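Local atomic coordinates of inorganic pyrophosphatase (Shewanella sp. AS-11, PDB entry 6LL8), a protein that probably hydrolyses diphosphate to two phosphates, as a manganese-dependent family II pyrophosphatase whose metal-bound site holds imidodiphosphate and magnesium here. Residues Ala20-Tyr25 and Cys116-Ile121; Ile139-Ile144 and Lys177-Asp182. One frame throughout, in Å; residues are numbered along the deposited sequence.

Contact 1 of 2, residues Ala20-Tyr25 and Cys116-Ile121. Unlike the reference sequence in segment 116-121: S117 (reference Arg).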
loop_
_atom_site.group_PDB
_atom_site.type_symbol
_atom_site.label_atom_id
_atom_site.label_comp_id
_atom_site.label_asym_id
_atom_site.label_seq_id
_atom_site.Cartn_x
_atom_site.Cartn_y
_atom_site.Cartn_z
ATOM N N ALA A 20 -3.631 -7.495 -8.063
ATOM C CA ALA A 20 -3.521 -8.963 -8.236
ATOM C C ALA A 20 -4.643 -9.462 -9.157
ATOM O O ALA A 20 -4.385 -10.284 -10.051
ATOM C CB ALA A 20 -3.550 -9.647 -6.910
ATOM N N ILE A 21 -5.857 -8.994 -8.949
ATOM C CA ILE A 21 -7.009 -9.405 -9.794
ATOM C C ILE A 21 -6.741 -8.957 -11.227
ATOM O O ILE A 21 -6.915 -9.738 -12.173
ATOM C CB ILE A 21 -8.310 -8.805 -9.254
ATOM C CG1 ILE A 21 -8.658 -9.400 -7.891
ATOM C CG2 ILE A 21 -9.439 -9.027 -10.249
ATOM C CD1 ILE A 21 -9.808 -8.717 -7.184
ATOM N N ALA A 22 -6.354 -7.706 -11.410
ATOM C CA ALA A 22 -6.196 -7.138 -12.757
ATOM C C ALA A 22 -5.051 -7.818 -13.504
ATOM O O ALA A 22 -5.187 -8.124 -14.713
ATOM C CB ALA A 22 -5.968 -5.651 -12.653
ATOM N N LEU A 23 -3.919 -8.060 -12.859
ATOM C CA LEU A 23 -2.794 -8.699 -13.552
ATOM C C LEU A 23 -3.086 -10.164 -13.774
ATOM O O LEU A 23 -2.727 -10.687 -14.845
ATOM C CB LEU A 23 -1.499 -8.480 -12.794
ATOM C CG LEU A 23 -0.271 -9.130 -13.415
ATOM C CD1 LEU A 23 -0.047 -8.745 -14.853
ATOM C CD2 LEU A 23 0.970 -8.831 -12.579
ATOM N N ALA A 24 -3.724 -10.874 -12.839
ATOM C CA ALA A 24 -4.065 -12.288 -13.115
ATOM C C ALA A 24 -4.961 -12.371 -14.349
ATOM O O ALA A 24 -4.797 -13.281 -15.179
ATOM C CB ALA A 24 -4.714 -12.938 -11.929
ATOM N N TYR A 25 -5.925 -11.476 -14.490
ATOM C CA TYR A 25 -6.820 -11.507 -15.666
ATOM C C TYR A 25 -5.983 -11.346 -16.919
ATOM O O TYR A 25 -6.144 -12.078 -17.908
ATOM C CB TYR A 25 -7.887 -10.428 -15.551
ATOM C CG TYR A 25 -8.788 -10.382 -16.768
ATOM C CD1 TYR A 25 -9.858 -11.237 -16.906
ATOM C CD2 TYR A 25 -8.517 -9.525 -17.805
ATOM C CE1 TYR A 25 -10.636 -11.180 -18.047
ATOM C CE2 TYR A 25 -9.249 -9.488 -18.975
ATOM C CZ TYR A 25 -10.334 -10.318 -19.086
ATOM O OH TYR A 25 -11.105 -10.303 -20.238
ATOM N N CYS A 116 0.622 4.626 -8.575
ATOM C CA CYS A 116 -0.119 3.399 -8.250
ATOM C C CYS A 116 0.416 2.223 -9.061
ATOM O O CYS A 116 0.672 2.392 -10.264
ATOM C CB CYS A 116 -1.590 3.633 -8.499
ATOM S SG CYS A 116 -2.632 2.246 -8.022
ATOM N N SER A 117 0.503 1.040 -8.457
ATOM C CA SER A 117 0.897 -0.141 -9.234
ATOM C C SER A 117 -0.077 -0.377 -10.373
ATOM O O SER A 117 0.324 -0.856 -11.449
ATOM C CB SER A 117 0.946 -1.389 -8.379
ATOM O OG SER A 117 1.875 -1.313 -7.324
ATOM N N ASN A 118 -1.352 -0.102 -10.178
ATOM C CA ASN A 118 -2.369 -0.347 -11.220
ATOM C C ASN A 118 -2.172 0.573 -12.413
ATOM O O ASN A 118 -2.627 0.193 -13.505
ATOM C CB ASN A 118 -3.794 -0.296 -10.661
ATOM C CG ASN A 118 -4.233 -1.605 -10.047
ATOM O OD1 ASN A 118 -4.731 -2.463 -10.786
ATOM N ND2 ASN A 118 -3.974 -1.827 -8.762
ATOM N N THR A 119 -1.512 1.712 -12.255
ATOM C CA THR A 119 -1.132 2.549 -13.424
ATOM C C THR A 119 -0.174 1.754 -14.301
ATOM O O THR A 119 -0.276 1.778 -15.552
ATOM C CB THR A 119 -0.570 3.876 -12.960
ATOM O OG1 THR A 119 -1.605 4.515 -12.213
ATOM C CG2 THR A 119 -0.101 4.753 -14.094
ATOM N N VAL A 120 0.780 1.078 -13.676
ATOM C CA VAL A 120 1.754 0.252 -14.422
ATOM C C VAL A 120 1.036 -0.966 -15.018
ATOM O O VAL A 120 1.303 -1.350 -16.159
ATOM C CB VAL A 120 2.919 -0.162 -13.522
ATOM C CG1 VAL A 120 3.981 -0.865 -14.371
ATOM C CG2 VAL A 120 3.522 1.022 -12.797
ATOM N N ILE A 121 0.120 -1.603 -14.294
ATOM C CA ILE A 121 -0.619 -2.735 -14.870
ATOM C C ILE A 121 -1.405 -2.262 -16.089
ATOM O O ILE A 121 -1.460 -2.996 -17.069
ATOM C CB ILE A 121 -1.484 -3.395 -13.786
ATOM C CG1 ILE A 121 -0.597 -3.983 -12.689
ATOM C CG2 ILE A 121 -2.381 -4.449 -14.394
ATOM C CD1 ILE A 121 -1.343 -4.442 -11.453
#

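Contact 2 of 2, residues Ile139-Ile144 and Lys177-Asp182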
loop_
_atom_site.group_PDB
_atom_site.type_symbol
_atom_site.label_atom_id
_atom_site.label_comp_id
_atom_site.label_asym_id
_atom_site.label_seq_id
_atom_site.Cartn_x
_atom_site.Cartn_y
_atom_site.Cartn_z
ATOM N N ILE A 139 -12.173 -1.400 -10.727
ATOM C CA ILE A 139 -11.355 -1.631 -9.522
ATOM C C ILE A 139 -9.967 -1.030 -9.740
ATOM O O ILE A 139 -9.370 -0.536 -8.764
ATOM C CB ILE A 139 -11.349 -3.095 -9.071
ATOM C CG1 ILE A 139 -10.606 -4.036 -10.019
ATOM C CG2 ILE A 139 -12.764 -3.562 -8.781
ATOM C CD1 ILE A 139 -10.446 -5.435 -9.478
ATOM N N MET A 140 -9.421 -1.064 -10.941
ATOM C CA MET A 140 -8.125 -0.432 -11.210
ATOM C C MET A 140 -8.210 1.078 -10.979
ATOM O O MET A 140 -7.334 1.680 -10.358
ATOM C CB MET A 140 -7.673 -0.734 -12.632
ATOM C CG MET A 140 -7.323 -2.197 -12.903
ATOM S SD MET A 140 -6.861 -2.503 -14.607
ATOM C CE MET A 140 -5.277 -1.684 -14.679
ATOM N N MET A 141 -9.281 1.670 -11.483
ATOM C CA MET A 141 -9.534 3.103 -11.295
ATOM C C MET A 141 -9.560 3.438 -9.806
ATOM O O MET A 141 -8.929 4.411 -9.364
ATOM C CB MET A 141 -10.858 3.443 -11.957
ATOM C CG MET A 141 -11.252 4.913 -11.853
ATOM S SD MET A 141 -13.030 5.208 -11.969
ATOM C CE MET A 141 -13.541 4.481 -10.419
ATOM N N CYS A 142 -10.303 2.645 -9.042
ATOM C CA CYS A 142 -10.410 2.895 -7.589
ATOM C C CYS A 142 -9.035 2.778 -6.944
ATOM O O CYS A 142 -8.689 3.593 -6.062
ATOM C CB CYS A 142 -11.380 1.941 -6.924
ATOM S SG CYS A 142 -13.104 2.254 -7.316
ATOM N N ALA A 143 -8.270 1.756 -7.293
ATOM C CA ALA A 143 -6.941 1.607 -6.688
ATOM C C ALA A 143 -6.081 2.844 -6.929
ATOM O O ALA A 143 -5.378 3.304 -6.005
ATOM C CB ALA A 143 -6.249 0.387 -7.227
ATOM N N ILE A 144 -6.127 3.414 -8.132
ATOM C CA ILE A 144 -5.270 4.572 -8.445
ATOM C C ILE A 144 -5.779 5.788 -7.675
ATOM O O ILE A 144 -4.971 6.569 -7.167
ATOM C CB ILE A 144 -5.207 4.811 -9.962
ATOM C CG1 ILE A 144 -4.684 3.592 -10.727
ATOM C CG2 ILE A 144 -4.348 6.044 -10.243
ATOM C CD1 ILE A 144 -4.983 3.616 -12.190
ATOM N N LYS A 177 -13.879 11.461 -9.203
ATOM C CA LYS A 177 -13.349 12.083 -7.967
ATOM C C LYS A 177 -14.294 11.826 -6.797
ATOM O O LYS A 177 -13.813 11.734 -5.658
ATOM C CB LYS A 177 -13.082 13.572 -8.153
ATOM C CG LYS A 177 -11.888 13.832 -9.067
ATOM C CD LYS A 177 -11.553 15.300 -9.186
ATOM C CE LYS A 177 -10.513 15.531 -10.243
ATOM N NZ LYS A 177 -10.316 16.970 -10.517
ATOM N N GLU A 178 -15.600 11.731 -7.031
ATOM C CA GLU A 178 -16.539 11.382 -5.936
ATOM C C GLU A 178 -16.388 9.932 -5.532
ATOM O O GLU A 178 -16.578 9.648 -4.344
ATOM C CB GLU A 178 -17.964 11.762 -6.293
ATOM C CG GLU A 178 -18.242 13.208 -5.965
ATOM C CD GLU A 178 -18.183 13.532 -4.481
ATOM O OE1 GLU A 178 -17.259 14.233 -4.078
ATOM O OE2 GLU A 178 -19.049 13.039 -3.716
ATOM N N VAL A 179 -16.069 9.025 -6.439
ATOM C CA VAL A 179 -15.729 7.658 -6.024
ATOM C C VAL A 179 -14.494 7.733 -5.111
ATOM O O VAL A 179 -14.471 7.066 -4.085
ATOM C CB VAL A 179 -15.526 6.723 -7.227
ATOM C CG1 VAL A 179 -15.100 5.342 -6.760
ATOM C CG2 VAL A 179 -16.794 6.636 -8.067
ATOM N N GLY A 180 -13.511 8.545 -5.472
ATOM C CA GLY A 180 -12.323 8.776 -4.642
ATOM C C GLY A 180 -12.733 9.201 -3.257
ATOM O O GLY A 180 -12.260 8.644 -2.253
ATOM N N MET A 181 -13.579 10.222 -3.159
ATOM C CA MET A 181 -13.982 10.730 -1.846
ATOM C C MET A 181 -14.749 9.651 -1.081
ATOM O O MET A 181 -14.559 9.532 0.122
ATOM C CB MET A 181 -14.777 12.014 -2.002
ATOM C CG MET A 181 -15.005 12.683 -0.661
ATOM S SD MET A 181 -13.490 13.128 0.244
ATOM C CE MET A 181 -12.786 14.318 -0.866
ATOM N N ASP A 182 -15.593 8.884 -1.758
ATOM C CA ASP A 182 -16.331 7.789 -1.095
ATOM C C ASP A 182 -15.337 6.877 -0.378
ATOM O O ASP A 182 -15.575 6.432 0.752
ATOM C CB ASP A 182 -17.140 6.967 -2.076
ATOM C CG ASP A 182 -18.396 7.618 -2.576
ATOM O OD1 ASP A 182 -18.735 8.669 -2.059
ATOM O OD2 ASP A 182 -18.927 7.086 -3.552
#

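Contact 1 of 2, residues Ala20-Tyr25 and Cys116-Ile121
A22 and L23 meet I121 where two helices of the DHH domain, 14-29 and 117-128, run nearly parallel beside its parallel β-sheet. The segment axes differ by 13° and approach to 10.1 Å, a spacing at which I121 reaches across to A22 and to the CB of L23. The apolar part rests on I121, whose two branches divide the work. CG2, anti to the backbone N, lies 4.2 Å from A22 CB, while CD1, at the end of the other branch, stops 4.3 Å from L23 CB. V93 of strand 88-94 touches both L23 and I121, tying the pair to the sheet.

The polar part belongs to N118. Its ND2 hydrogen-bonds to D15 OD1, so a second-shell amide probably helps to position a carboxylate that binds magnesium. D15 OD2 receives the backbone N-H of S117, in the first turn of the same helix. At the helix start, C116 is the N-cap, its SG accepting a weak bond from N118 N at 3.4 Å. The oxygen of the N118 side-chain amide is buried without a hydrogen-bonding partner: N118 OD1 faces the methyl of A22, 3.9 Å from its CB.

Contact 2 of 2, residues Ile139-Ile144 and Lys177-Asp182
Helix-to-helix packing beside the parallel-sheet domain joins helix 134-147, of the DHH family region, to helix 176-187, and it is a sparse, purely apolar contact that turns on one valine. V179 points its side chain at the other helix, and its CG1 branch, anti to the backbone N (chi1 177°), does all the touching. The nearer partner is sulfur: C142 SG lies 3.7 Å from V179 CG1. The second is the methyl end of M141, whose CE comes to 4.1 Å from V179 CG1. The M141 side chain starts out extended, CG anti to the backbone N, then bends at chi3 (69°), which turns the terminal methyl toward the valine; the two side chains cross at about a right angle. One methyl group therefore serves two neighbours in sequence, and no hydrogen bond spans the segments. The nearest CA atoms across the segments are those of C142 and G180, 6.9 Å apart.

Neighbouring elements add to the packing. A168 of helix 158-171 touches M141, I49 and F53 of helix 44-53 pack on C142, and V173, in the loop before helix 176-187, rests against V179.

Overall arrangement
From the N terminus, helix 14-29 comes soon after the first strand of the parallel sheet, and contact 1 closes a long loop when helix 117-128 returns to it after the other five strands. Helix 134-147 follows directly and opens contact 2, which closes a shorter loop, containing helix but no strand, at helix 176-187. The two loops are in series, neither nested nor crossed, yet the contacts touch: M140 CG lies 3.4 Å from N118 OD1, and C116 SG sits against I144. Helices 14-29 and 117-128 both lie on the sheet, and helix 134-147 links the second of them to helix 176-187, illustrating how successive local contacts can build continuous packing.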